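Local coordinates for protein nucleoside-diphosphate sugar epimerase (SulA family) (Corynebacterium glutamicum, PDB 3OH8) that probably acts as an NAD(P)-dependent nucleoside-diphosphate sugar epimerase or a related enzyme built on a Rossmann-type domain, at residues S251-G256 against D284-T289; L267-E272 against P361-A366; L3-F8 against Y124-L129; L29-I34 against T119-Y124; K134-T139 against I348-I353. All blocks are in the same frame, centred on the assembly; numbering follows the deposited sequence.

Contact 1 of 5, residues S251-G256 against D284-T289; sequences SASAVG and DWEHAT
Ser253 on the strand and Glu286 on the helix mark the nearest approach of the two backbones, 6.9 Å from Ser253 CA to Glu286 CA, and no backbone hydrogen bond links the segments, so side chains and water make the join. Trp285 carries most of it. With CG anti to the backbone N (chi1 -175°), its indole reaches from the helix to the strand and lays one face on the peptide between Ala252 and Ser253. Two atoms sit over that face: Ala252 O, 3.2 Å from Trp285 CZ2, and Ser253 CA, whose CH-pi contact measures 3.9 Å to the centroid of the Trp285 six-membered ring at 21° from the normal. Beside the ring, Ser253 OG donates to Glu286 OE2 over 2.6 Å, using the anti lone pair of that oxygen. The same OE2 takes part in a salt bridge with Arg303, which probably favours the ionised carboxylate. Two waters also link the segments: one lies within bonding distance of Ser251 OG, Ala252 O and Trp285 O, while a second links Ser251 OG, Ala252 O and, weakly, Trp285 NE1. This is the strand-to-helix layering of a Rossmann-type domain. Strand 248-254 runs parallel to strands 204-207 and 298-308, bonding to the latter through Ala300 and Ile302, and helix 277-287 also meets helix 222-242, where Arg229 makes a cation-pi contact with Trp285 and Thr233 touches its side chain.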
# COMPACT_ATOMS: atom_id res chain seq x y z
N SER A 251 2.50 -16.92 2.62
CA SER A 251 1.14 -17.29 2.24
C SER A 251 0.10 -16.47 3.00
O SER A 251 0.17 -16.35 4.22
CB SER A 251 0.93 -18.79 2.50
OG SER A 251 -0.27 -19.23 1.89
N ALA A 252 -0.88 -15.92 2.29
CA ALA A 252 -1.94 -15.16 2.95
C ALA A 252 -2.72 -16.06 3.91
O ALA A 252 -2.91 -17.24 3.65
CB ALA A 252 -2.88 -14.57 1.92
N SER A 253 -3.15 -15.50 5.03
CA SER A 253 -4.08 -16.21 5.91
C SER A 253 -5.01 -15.16 6.50
O SER A 253 -5.19 -14.10 5.89
CB SER A 253 -3.35 -16.99 7.00
OG SER A 253 -4.27 -17.78 7.74
N ALA A 254 -5.59 -15.42 7.67
CA ALA A 254 -6.55 -14.48 8.24
C ALA A 254 -6.67 -14.65 9.74
O ALA A 254 -6.46 -15.74 10.26
CB ALA A 254 -7.94 -14.67 7.58
N VAL A 255 -7.02 -13.57 10.44
CA VAL A 255 -7.24 -13.65 11.88
C VAL A 255 -8.44 -14.56 12.16
O VAL A 255 -8.67 -14.97 13.30
CB VAL A 255 -7.49 -12.27 12.48
CG1 VAL A 255 -6.21 -11.41 12.43
CG2 VAL A 255 -8.62 -11.59 11.73
N GLY A 256 -9.18 -14.87 11.10
CA GLY A 256 -10.29 -15.81 11.17
C GLY A 256 -9.82 -17.16 11.67
O GLY A 256 -10.62 -18.00 12.07
N ASP A 284 -6.98 -25.37 7.56
CA ASP A 284 -6.72 -26.15 6.35
C ASP A 284 -5.91 -25.33 5.34
O ASP A 284 -5.01 -25.84 4.69
CB ASP A 284 -8.04 -26.54 5.70
CG ASP A 284 -8.82 -27.55 6.54
OD1 ASP A 284 -8.25 -28.09 7.50
OD2 ASP A 284 -10.01 -27.78 6.23
N TRP A 285 -6.26 -24.06 5.22
CA TRP A 285 -5.59 -23.15 4.30
C TRP A 285 -4.10 -23.05 4.65
O TRP A 285 -3.22 -23.13 3.78
CB TRP A 285 -6.29 -21.80 4.39
CG TRP A 285 -5.86 -20.73 3.45
CD1 TRP A 285 -5.07 -20.85 2.35
CD2 TRP A 285 -6.24 -19.35 3.54
NE1 TRP A 285 -4.92 -19.62 1.74
CE2 TRP A 285 -5.63 -18.69 2.46
CE3 TRP A 285 -7.03 -18.62 4.43
CZ2 TRP A 285 -5.79 -17.31 2.24
CZ3 TRP A 285 -7.19 -17.26 4.22
CH2 TRP A 285 -6.56 -16.62 3.13
N GLU A 286 -3.80 -22.89 5.93
CA GLU A 286 -2.41 -22.89 6.36
C GLU A 286 -1.74 -24.25 6.20
O GLU A 286 -0.58 -24.35 5.76
CB GLU A 286 -2.31 -22.38 7.80
CG GLU A 286 -2.73 -20.91 7.91
CD GLU A 286 -2.54 -20.35 9.30
OE1 GLU A 286 -1.94 -21.04 10.15
OE2 GLU A 286 -2.99 -19.21 9.55
N HIS A 287 -2.45 -25.32 6.54
CA HIS A 287 -1.84 -26.65 6.49
C HIS A 287 -1.49 -27.07 5.06
O HIS A 287 -0.62 -27.90 4.84
CB HIS A 287 -2.74 -27.70 7.16
CG HIS A 287 -2.15 -29.08 7.15
ND1 HIS A 287 -2.65 -30.10 6.36
CD2 HIS A 287 -1.07 -29.59 7.79
CE1 HIS A 287 -1.91 -31.18 6.54
NE2 HIS A 287 -0.95 -30.90 7.40
N ALA A 288 -2.18 -26.50 4.08
CA ALA A 288 -1.88 -26.79 2.68
C ALA A 288 -0.47 -26.37 2.24
O ALA A 288 -0.01 -26.80 1.18
CB ALA A 288 -2.94 -26.16 1.77
N THR A 289 0.21 -25.53 3.04
CA THR A 289 1.59 -25.14 2.72
C THR A 289 2.60 -26.18 3.17
O THR A 289 3.80 -26.04 2.93
CB THR A 289 2.01 -23.77 3.34
OG1 THR A 289 2.01 -23.84 4.77
CG2 THR A 289 1.09 -22.63 2.88
O HOH W 1 -1.75 -20.21 3.72
O HOH W 2 -2.70 -17.94 0.83

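Contact 2 of 5, residues L267-E272 against P361-A366; sequences LTEESE and PINAVA
Glu269, in a type I beta turn that runs from Thr268 to Ser271, reaches Asn363 on strand 360-364, a strand of the mixed sheet in the Rossmann-type domain. The direct hydrogen bond is from Asn363 N to Glu269 OE2, 2.7 Å long and nearly straight at 163°; it falls on the anti lone pair of that oxygen. The bend of the glutamate at chi2 (85°) turns the carboxylate to the strand backbone. The other oxygen, Glu269 OE1, accepts from Ala419 N in helix 418-422, so the one carboxylate ties the strand, the turn and that helix together. Within the turn, Thr268 N donates to Ser271 OG over 2.9 Å, and Ser271 N bonds back to Thr268 O. Strand 360-364 is itself bonded to strand 298-308, Ile362 pairing with Phe301 and Arg303. Stacking comes next: the carboxylate plane and the Asn363 amide plane lie one over the other, 25° apart, the two side chains arriving from opposite directions. Van der Waals contacts complete the fit, with Glu269 CG 3.3 Å from Pro361 O and Glu269 CB 4.1 Å from Pro361 CG. One water also joins the two sides, donating to Glu269 OE2 at 2.6 Å and to Asn363 O at 3.1 Å.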
# COMPACT_ATOMS: atom_id res chain seq x y z
N LEU A 267 -5.63 -12.10 21.31
CA LEU A 267 -5.16 -13.16 20.41
C LEU A 267 -3.75 -12.91 19.90
O LEU A 267 -3.47 -11.89 19.27
CB LEU A 267 -6.14 -13.33 19.24
CG LEU A 267 -7.58 -13.60 19.68
CD1 LEU A 267 -8.56 -13.33 18.53
CD2 LEU A 267 -7.72 -15.03 20.21
N THR A 268 -2.87 -13.86 20.17
CA THR A 268 -1.46 -13.79 19.80
C THR A 268 -1.17 -14.99 18.90
O THR A 268 -1.97 -15.90 18.81
CB THR A 268 -0.58 -13.88 21.06
OG1 THR A 268 -0.66 -12.64 21.78
CG2 THR A 268 0.86 -14.14 20.70
N GLU A 269 -0.01 -15.00 18.25
CA GLU A 269 0.33 -16.15 17.43
C GLU A 269 0.46 -17.42 18.28
O GLU A 269 0.58 -18.53 17.76
CB GLU A 269 1.60 -15.89 16.62
CG GLU A 269 1.47 -14.72 15.61
CD GLU A 269 1.73 -13.34 16.22
OE1 GLU A 269 1.97 -13.25 17.44
OE2 GLU A 269 1.71 -12.34 15.47
N GLU A 270 0.41 -17.25 19.60
CA GLU A 270 0.44 -18.38 20.54
C GLU A 270 -0.95 -18.92 20.81
O GLU A 270 -1.10 -20.04 21.30
CB GLU A 270 1.02 -17.95 21.89
CG GLU A 270 2.36 -17.29 21.82
CD GLU A 270 3.48 -18.28 21.81
OE1 GLU A 270 4.27 -18.29 22.78
OE2 GLU A 270 3.57 -19.06 20.83
N SER A 271 -1.97 -18.12 20.53
CA SER A 271 -3.34 -18.53 20.84
C SER A 271 -3.80 -19.68 19.95
O SER A 271 -3.41 -19.77 18.78
CB SER A 271 -4.28 -17.35 20.68
OG SER A 271 -3.82 -16.24 21.42
N GLU A 272 -4.63 -20.55 20.51
CA GLU A 272 -5.17 -21.68 19.75
C GLU A 272 -6.09 -21.22 18.64
O GLU A 272 -6.67 -20.14 18.71
CB GLU A 272 -6.01 -22.58 20.65
CG GLU A 272 -5.28 -23.27 21.75
CD GLU A 272 -6.22 -24.17 22.53
OE1 GLU A 272 -7.20 -24.69 21.93
OE2 GLU A 272 -6.00 -24.35 23.73
N PRO A 361 3.21 -18.41 11.78
CA PRO A 361 2.10 -17.45 11.75
C PRO A 361 2.53 -16.03 12.16
O PRO A 361 3.29 -15.88 13.11
CB PRO A 361 1.12 -18.01 12.78
CG PRO A 361 2.00 -18.78 13.75
CD PRO A 361 3.07 -19.39 12.87
N ILE A 362 2.05 -15.02 11.44
CA ILE A 362 2.28 -13.64 11.83
C ILE A 362 0.94 -12.91 11.86
O ILE A 362 0.23 -12.90 10.86
CB ILE A 362 3.18 -12.93 10.81
CG1 ILE A 362 4.53 -13.65 10.68
CG2 ILE A 362 3.37 -11.50 11.21
CD1 ILE A 362 5.39 -13.58 11.96
N ASN A 363 0.56 -12.34 13.00
CA ASN A 363 -0.65 -11.52 13.04
C ASN A 363 -0.37 -10.19 12.36
O ASN A 363 0.38 -9.36 12.89
CB ASN A 363 -1.14 -11.28 14.47
CG ASN A 363 -1.76 -12.53 15.11
OD1 ASN A 363 -1.98 -12.57 16.33
ND2 ASN A 363 -2.06 -13.53 14.30
N ALA A 364 -0.93 -9.97 11.17
CA ALA A 364 -0.74 -8.69 10.49
C ALA A 364 -1.92 -7.80 10.83
O ALA A 364 -2.89 -7.73 10.09
CB ALA A 364 -0.62 -8.88 8.99
N VAL A 365 -1.83 -7.17 11.99
CA VAL A 365 -2.87 -6.31 12.52
C VAL A 365 -2.16 -5.15 13.19
O VAL A 365 -1.04 -5.29 13.66
CB VAL A 365 -3.72 -7.05 13.60
CG1 VAL A 365 -4.36 -8.32 13.01
CG2 VAL A 365 -2.85 -7.39 14.82
N ALA A 366 -2.80 -3.99 13.22
CA ALA A 366 -2.24 -2.86 13.96
C ALA A 366 -2.20 -3.22 15.45
O ALA A 366 -2.99 -4.04 15.90
CB ALA A 366 -3.07 -1.60 13.72
O HOH W 3 2.72 -10.09 14.71

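Contact 3 of 5, residues L3-F8 against Y124-L129; sequences LTTSHF and YRQTQL
His7 turns one face of its imidazole to the aliphatic part of Gln126, and the contact is built round that pair. Gln126 CG stands over the middle of the ring, 3.4 Å from the His7 centroid and only 9° off the normal, which makes this a close, well-centred CH-pi contact. The glutamine chain runs on extended beyond CG, carrying its amide past the histidine CB toward Thr5, with the amide plane inclined 36° to the imidazole. In His7, CG lies between the backbone N and the carbonyl carbon, a setting that brings the ring face against the helix. Leu129, one helical turn beyond Gln126, touches the imidazole at its edge, Leu129 CD1 being 4.3 Å from His7 CE1. Thr5 adds its methyl against the glutamine end, while its hydroxyl bonds to Gln450. No hydrogen bond crosses between the segments. The axes of segments 3-8 and 124-129 run 12° apart and approach to 9.7 Å, consistent with a helix-grip (START-like) arrangement, in which a long helix lies on an antiparallel sheet. Strand 3-9 is outermost in that sheet and pairs with strand 102-110, whose Ile105 also touches His7 and Leu129; the loop residue Ala446 meets both His7 and Gln126.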
# COMPACT_ATOMS: atom_id res chain seq x y z
N LEU A 3 -1.38 25.50 -7.07
CA LEU A 3 -0.74 25.22 -5.79
C LEU A 3 0.75 24.99 -5.92
O LEU A 3 1.19 24.18 -6.73
CB LEU A 3 -1.38 24.01 -5.09
CG LEU A 3 -0.83 23.66 -3.69
CD1 LEU A 3 -0.99 24.85 -2.74
CD2 LEU A 3 -1.50 22.42 -3.10
N THR A 4 1.52 25.71 -5.11
CA THR A 4 2.94 25.41 -4.96
C THR A 4 3.23 25.16 -3.48
O THR A 4 2.86 25.95 -2.62
CB THR A 4 3.84 26.56 -5.46
OG1 THR A 4 3.49 26.90 -6.81
CG2 THR A 4 5.30 26.15 -5.41
N THR A 5 3.88 24.03 -3.19
CA THR A 5 4.15 23.67 -1.81
C THR A 5 5.37 22.74 -1.76
O THR A 5 5.63 21.99 -2.70
CB THR A 5 2.90 23.03 -1.12
OG1 THR A 5 3.11 22.97 0.29
CG2 THR A 5 2.59 21.61 -1.67
N SER A 6 6.11 22.81 -0.65
CA SER A 6 7.35 22.07 -0.52
C SER A 6 7.35 21.12 0.69
O SER A 6 6.68 21.38 1.69
CB SER A 6 8.55 23.04 -0.40
OG SER A 6 8.74 23.80 -1.59
N HIS A 7 8.13 20.05 0.60
CA HIS A 7 8.30 19.15 1.75
C HIS A 7 9.68 18.52 1.75
O HIS A 7 10.26 18.24 0.70
CB HIS A 7 7.21 18.06 1.77
CG HIS A 7 7.20 17.17 0.56
ND1 HIS A 7 7.47 15.82 0.63
CD2 HIS A 7 6.93 17.43 -0.74
CE1 HIS A 7 7.37 15.29 -0.58
NE2 HIS A 7 7.04 16.25 -1.43
N PHE A 8 10.22 18.31 2.95
CA PHE A 8 11.56 17.78 3.11
C PHE A 8 11.56 16.26 3.27
O PHE A 8 10.78 15.71 4.04
CB PHE A 8 12.21 18.40 4.34
CG PHE A 8 13.57 17.86 4.65
CD1 PHE A 8 14.67 18.22 3.86
CD2 PHE A 8 13.77 17.02 5.74
CE1 PHE A 8 15.93 17.72 4.13
CE2 PHE A 8 15.04 16.52 6.02
CZ PHE A 8 16.12 16.87 5.22
N TYR A 124 -1.11 13.39 0.88
CA TYR A 124 -0.92 11.95 0.65
C TYR A 124 0.41 11.66 -0.05
O TYR A 124 1.18 10.80 0.39
CB TYR A 124 -2.07 11.35 -0.17
CG TYR A 124 -1.87 9.87 -0.41
CD1 TYR A 124 -2.25 8.93 0.56
CD2 TYR A 124 -1.26 9.41 -1.57
CE1 TYR A 124 -2.04 7.57 0.37
CE2 TYR A 124 -1.05 8.03 -1.78
CZ TYR A 124 -1.45 7.13 -0.80
OH TYR A 124 -1.25 5.78 -1.00
N ARG A 125 0.66 12.37 -1.15
CA ARG A 125 1.91 12.21 -1.89
C ARG A 125 3.12 12.39 -0.97
O ARG A 125 4.07 11.61 -1.03
CB ARG A 125 2.00 13.20 -3.06
CG ARG A 125 0.98 13.00 -4.18
CD ARG A 125 1.23 14.00 -5.33
NE ARG A 125 2.63 13.98 -5.75
CZ ARG A 125 3.11 13.21 -6.73
NH1 ARG A 125 2.30 12.42 -7.42
NH2 ARG A 125 4.40 13.23 -7.00
N GLN A 126 3.09 13.42 -0.12
CA GLN A 126 4.19 13.70 0.81
C GLN A 126 4.37 12.62 1.89
O GLN A 126 5.47 12.10 2.10
CB GLN A 126 4.01 15.07 1.48
CG GLN A 126 3.93 16.24 0.50
CD GLN A 126 3.58 17.57 1.17
OE1 GLN A 126 3.81 18.63 0.60
NE2 GLN A 126 3.00 17.51 2.37
N THR A 127 3.29 12.29 2.60
CA THR A 127 3.38 11.27 3.65
C THR A 127 3.75 9.91 3.06
O THR A 127 4.57 9.19 3.62
CB THR A 127 2.08 11.16 4.50
OG1 THR A 127 0.95 10.92 3.65
CG2 THR A 127 1.84 12.46 5.26
N GLN A 128 3.15 9.56 1.94
CA GLN A 128 3.39 8.24 1.35
C GLN A 128 4.83 8.09 0.92
O GLN A 128 5.46 7.06 1.15
CB GLN A 128 2.45 7.99 0.16
CG GLN A 128 2.50 6.55 -0.36
CD GLN A 128 1.78 5.58 0.57
OE1 GLN A 128 1.02 5.98 1.45
NE2 GLN A 128 1.98 4.30 0.33
N LEU A 129 5.37 9.12 0.27
CA LEU A 129 6.76 9.10 -0.15
C LEU A 129 7.69 8.91 1.03
O LEU A 129 8.59 8.07 1.01
CB LEU A 129 7.13 10.43 -0.83
CG LEU A 129 8.19 10.41 -1.94
CD1 LEU A 129 9.13 11.64 -1.88
CD2 LEU A 129 8.99 9.13 -1.97

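Contact 4 of 5, residues L29-I34 against T119-Y124; sequences LTPPFI and TGMFAY
Pro31 and Pro32 form a ridge that fits against the ring of Tyr124, the main projection of the helix. The backbones are closest at Pro31 and Met121, a selenomethionine, whose CA atoms are 5.9 Å apart. A chi1 of 180° swings the Tyr124 ring directly away from its own backbone N and into the angle made by the loop. Over one face sits Pro32 CD, 3.5 Å from the Tyr124 centroid, with Pro31 CA beside it at 4.1 Å, so two CH-pi contacts cover that face. At the ring edge lies Leu29 O. The hydroxyl end is met by water, which bonds to Tyr124 OH at 2.8 Å and lies near Thr30 O, a carbonyl that is bonded to Arg311. Phe33 fills the hollow near the helix start. Its ring edge points to the Tyr124 face in an offset edge-to-face pair, centroids 5.9 Å apart and planes at 85°, and its rim rests on the bare backbone at Gly120, Phe33 CZ being 3.4 Å from Gly120 O. Pro31 CB lies over one face of the Phe33 ring. Pro31 CG packs on Met121 CG at 3.8 Å, and Ile34 CD1 adds a looser touch to Met121 CB. The contact joins the loop between helix 25-29 and strand 37-38 to the first residues of helix 119-139 in the apparent helix-grip part; Phe122 faces strand 102-110 from that helix, and His438 stacks on Tyr124.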
# COMPACT_ATOMS: atom_id res chain seq x y z
N LEU A 29 2.17 6.81 -5.22
CA LEU A 29 1.79 8.18 -4.86
C LEU A 29 0.39 8.61 -5.34
O LEU A 29 -0.06 9.72 -5.04
CB LEU A 29 2.85 9.19 -5.34
CG LEU A 29 4.27 8.91 -4.85
CD1 LEU A 29 5.20 10.12 -5.17
CD2 LEU A 29 4.28 8.58 -3.35
N THR A 30 -0.30 7.74 -6.07
CA THR A 30 -1.67 8.04 -6.49
C THR A 30 -2.60 7.94 -5.27
O THR A 30 -2.63 6.92 -4.60
CB THR A 30 -2.15 7.07 -7.60
OG1 THR A 30 -1.35 7.24 -8.77
CG2 THR A 30 -3.61 7.35 -7.96
N PRO A 31 -3.34 9.02 -4.97
CA PRO A 31 -4.20 9.02 -3.78
C PRO A 31 -5.33 7.98 -3.88
O PRO A 31 -6.04 7.92 -4.89
CB PRO A 31 -4.79 10.44 -3.78
CG PRO A 31 -3.85 11.26 -4.60
CD PRO A 31 -3.31 10.33 -5.65
N PRO A 32 -5.49 7.15 -2.84
CA PRO A 32 -6.53 6.12 -2.87
C PRO A 32 -7.93 6.73 -2.83
O PRO A 32 -8.88 6.05 -3.20
CB PRO A 32 -6.30 5.33 -1.57
CG PRO A 32 -4.97 5.76 -1.05
CD PRO A 32 -4.70 7.12 -1.60
N PHE A 33 -8.04 7.98 -2.39
CA PHE A 33 -9.34 8.59 -2.16
C PHE A 33 -9.78 9.40 -3.37
O PHE A 33 -10.75 10.16 -3.32
CB PHE A 33 -9.30 9.47 -0.92
CG PHE A 33 -8.08 10.36 -0.84
CD1 PHE A 33 -6.94 9.94 -0.17
CD2 PHE A 33 -8.07 11.61 -1.45
CE1 PHE A 33 -5.81 10.75 -0.10
CE2 PHE A 33 -6.94 12.42 -1.39
CZ PHE A 33 -5.81 12.00 -0.71
N ILE A 34 -9.04 9.25 -4.46
CA ILE A 34 -9.44 9.84 -5.73
C ILE A 34 -9.49 8.70 -6.73
O ILE A 34 -8.53 7.95 -6.84
CB ILE A 34 -8.45 10.91 -6.17
CG1 ILE A 34 -8.41 12.02 -5.13
CG2 ILE A 34 -8.84 11.45 -7.53
CD1 ILE A 34 -7.48 13.17 -5.47
N THR A 119 -5.08 20.05 -1.52
CA THR A 119 -4.41 19.83 -0.25
C THR A 119 -4.32 18.35 0.13
O THR A 119 -3.24 17.86 0.51
CB THR A 119 -5.13 20.61 0.86
OG1 THR A 119 -4.87 22.01 0.67
CG2 THR A 119 -4.61 20.20 2.21
N GLY A 120 -5.44 17.65 0.04
CA GLY A 120 -5.50 16.23 0.39
C GLY A 120 -4.57 15.38 -0.46
O GLY A 120 -3.78 14.59 0.05
N MSE A 121 -4.68 15.56 -1.78
CA MSE A 121 -3.83 14.86 -2.73
C MSE A 121 -2.36 15.01 -2.36
O MSE A 121 -1.61 14.04 -2.31
CB MSE A 121 -4.03 15.42 -4.14
CG MSE A 121 -3.00 14.93 -5.17
SE MSE A 121 -3.26 15.50 -6.89
CE MSE A 121 -1.83 14.79 -7.68
N PHE A 122 -1.94 16.25 -2.11
CA PHE A 122 -0.52 16.46 -1.85
C PHE A 122 -0.06 16.01 -0.48
O PHE A 122 1.07 15.54 -0.34
CB PHE A 122 -0.09 17.88 -2.21
CG PHE A 122 0.18 18.01 -3.67
CD1 PHE A 122 1.36 17.54 -4.20
CD2 PHE A 122 -0.80 18.48 -4.52
CE1 PHE A 122 1.60 17.60 -5.57
CE2 PHE A 122 -0.58 18.54 -5.89
CZ PHE A 122 0.62 18.09 -6.41
N ALA A 123 -0.93 16.10 0.51
CA ALA A 123 -0.60 15.59 1.83
C ALA A 123 -0.33 14.08 1.71
O ALA A 123 0.59 13.55 2.36
CB ALA A 123 -1.73 15.86 2.82
N TYR A 124 -1.11 13.39 0.88
CA TYR A 124 -0.92 11.95 0.65
C TYR A 124 0.41 11.66 -0.05
O TYR A 124 1.18 10.80 0.39
CB TYR A 124 -2.07 11.35 -0.17
CG TYR A 124 -1.87 9.87 -0.41
CD1 TYR A 124 -2.25 8.93 0.56
CD2 TYR A 124 -1.26 9.41 -1.57
CE1 TYR A 124 -2.04 7.57 0.37
CE2 TYR A 124 -1.05 8.03 -1.78
CZ TYR A 124 -1.45 7.13 -0.80
OH TYR A 124 -1.25 5.78 -1.00
O HOH W 4 -1.43 4.44 -3.50

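Contact 5 of 5, residues K134-T139 against I348-I353; sequences KFLSRT and IYYRAI
Phe135 presents its ring edge to the face of Tyr350, an edge-to-face (T-shaped) pair with centroids 5.0 Å apart and planes at 80°. Phe135 CE2 lies over the tyrosine ring, toward its rim, 3.5 Å from Tyr350 CG. One face of the phenyl is touched by Thr139 OG1, 3.1 Å above the plane, and Arg138 NH2 lies in plane at its edge. The motif is a helix-helix packing between the long helix 119-139 of the apparent helix-grip part and helix 342-354 of the Rossmann-type domain: the short segments run in nearly the same direction, crossing at -26° with axes 11.2 Å apart, a wide spacing bridged by the aromatic rings. Both rings point back from their backbone N atoms, which sends the Phe135 ring obliquely across the Tyr350 side chain. Leu136 joins at the phenol end and meets it at about a right angle, Leu136 CD2 being 3.2 Å from Tyr350 OH. Helix 158-169 also touches the pair, Gln166 meeting both rings, while Arg351 turns its guanidinium to a salt bridge with Asp355. Phe135 O accepts from both Thr139 N and Thr139 OG1, on opposite faces of its plane, the hydroxyl at 2.8 Å standing 37° out of that plane.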
# COMPACT_ATOMS: atom_id res chain seq x y z
N LYS A 134 11.34 5.64 4.36
CA LYS A 134 11.71 5.21 5.72
C LYS A 134 11.59 3.70 5.86
O LYS A 134 12.46 3.04 6.45
CB LYS A 134 10.89 5.93 6.78
CG LYS A 134 11.36 7.36 7.03
CD LYS A 134 10.52 8.05 8.11
CE LYS A 134 11.11 9.43 8.43
NZ LYS A 134 10.21 10.27 9.27
N PHE A 135 10.50 3.14 5.33
CA PHE A 135 10.31 1.70 5.39
C PHE A 135 11.45 0.98 4.70
O PHE A 135 11.99 0.00 5.22
CB PHE A 135 9.00 1.24 4.73
CG PHE A 135 8.96 -0.26 4.52
CD1 PHE A 135 8.70 -1.10 5.59
CD2 PHE A 135 9.26 -0.81 3.29
CE1 PHE A 135 8.71 -2.48 5.43
CE2 PHE A 135 9.27 -2.19 3.12
CZ PHE A 135 8.99 -3.02 4.19
N LEU A 136 11.79 1.43 3.49
CA LEU A 136 12.88 0.78 2.76
C LEU A 136 14.19 0.85 3.55
O LEU A 136 14.98 -0.08 3.54
CB LEU A 136 13.06 1.39 1.37
CG LEU A 136 11.88 1.17 0.40
CD1 LEU A 136 12.04 2.10 -0.79
CD2 LEU A 136 11.79 -0.28 -0.05
N SER A 137 14.39 1.97 4.24
CA SER A 137 15.62 2.20 5.01
C SER A 137 15.70 1.24 6.21
O SER A 137 16.71 0.56 6.40
CB SER A 137 15.66 3.65 5.50
OG SER A 137 16.80 3.89 6.30
N ARG A 138 14.63 1.17 7.01
CA ARG A 138 14.55 0.21 8.11
C ARG A 138 14.77 -1.21 7.60
O ARG A 138 15.48 -2.01 8.22
CB ARG A 138 13.17 0.24 8.78
CG ARG A 138 12.83 1.54 9.47
CD ARG A 138 11.58 1.41 10.34
NE ARG A 138 10.35 1.08 9.61
CZ ARG A 138 9.53 2.00 9.09
NH1 ARG A 138 9.84 3.29 9.16
NH2 ARG A 138 8.42 1.62 8.47
N THR A 139 14.16 -1.52 6.47
CA THR A 139 14.21 -2.89 5.94
C THR A 139 15.61 -3.24 5.44
O THR A 139 16.01 -4.40 5.47
CB THR A 139 13.18 -3.07 4.83
OG1 THR A 139 11.87 -2.81 5.36
CG2 THR A 139 13.24 -4.49 4.26
N ILE A 348 4.39 -5.53 5.92
CA ILE A 348 4.58 -6.83 6.57
C ILE A 348 4.90 -7.91 5.54
O ILE A 348 5.79 -8.72 5.74
CB ILE A 348 3.37 -7.19 7.45
CG1 ILE A 348 3.37 -6.27 8.69
CG2 ILE A 348 3.43 -8.63 7.89
CD1 ILE A 348 2.03 -6.22 9.43
N TYR A 349 4.18 -7.90 4.41
CA TYR A 349 4.52 -8.84 3.34
C TYR A 349 5.94 -8.63 2.85
O TYR A 349 6.72 -9.58 2.69
CB TYR A 349 3.53 -8.69 2.17
CG TYR A 349 2.30 -9.58 2.33
CD1 TYR A 349 2.36 -10.94 2.05
CD2 TYR A 349 1.08 -9.05 2.76
CE1 TYR A 349 1.23 -11.76 2.19
CE2 TYR A 349 -0.04 -9.85 2.91
CZ TYR A 349 0.04 -11.21 2.63
OH TYR A 349 -1.08 -12.00 2.78
N TYR A 350 6.27 -7.36 2.59
CA TYR A 350 7.57 -6.98 2.05
C TYR A 350 8.65 -7.44 3.02
O TYR A 350 9.60 -8.13 2.62
CB TYR A 350 7.58 -5.47 1.84
CG TYR A 350 8.72 -4.91 1.01
CD1 TYR A 350 10.04 -5.21 1.30
CD2 TYR A 350 8.46 -4.02 -0.03
CE1 TYR A 350 11.09 -4.66 0.55
CE2 TYR A 350 9.49 -3.47 -0.79
CZ TYR A 350 10.80 -3.80 -0.49
OH TYR A 350 11.82 -3.25 -1.24
N ARG A 351 8.49 -7.12 4.30
CA ARG A 351 9.42 -7.60 5.30
C ARG A 351 9.53 -9.12 5.31
O ARG A 351 10.64 -9.66 5.38
CB ARG A 351 9.03 -7.11 6.71
CG ARG A 351 10.06 -7.52 7.74
CD ARG A 351 9.75 -7.06 9.16
NE ARG A 351 10.82 -7.55 10.03
CZ ARG A 351 11.20 -6.98 11.17
NH1 ARG A 351 10.58 -5.90 11.63
NH2 ARG A 351 12.22 -7.51 11.84
N ALA A 352 8.40 -9.82 5.26
CA ALA A 352 8.43 -11.29 5.28
C ALA A 352 9.26 -11.83 4.11
O ALA A 352 10.01 -12.79 4.26
CB ALA A 352 7.00 -11.85 5.22
N ILE A 353 9.12 -11.19 2.95
CA ILE A 353 9.86 -11.61 1.77
C ILE A 353 11.37 -11.59 2.00
O ILE A 353 12.07 -12.56 1.66
CB ILE A 353 9.48 -10.74 0.55
CG1 ILE A 353 8.04 -11.02 0.13
CG2 ILE A 353 10.46 -10.95 -0.59
CD1 ILE A 353 7.53 -10.04 -0.94

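Overall arrangement
Along the chain, contact 4 closes within the span of contact 3; contact 5 opens after both, contact 1 lies within its span, and contact 2 crosses contacts 1 and 5. Contacts 3 and 4, about 10 Å apart between centres, share Tyr124 and helix 119-139 in the apparent helix-grip part. Contacts 1 and 2, about 12 Å apart between centres, belong to the mixed sheet of the Rossmann-type part and touch through Val255 and Val365. The two groups are on opposite sides of the chain's centre, contacts 1 and 3 about 38 Å apart between centres. Helix 342-354 touches contact 1 through Tyr349 and contact 2 through Ile348, so among these contacts number 5 is where the N-terminal and Rossmann-type parts pack together, through helix 119-139.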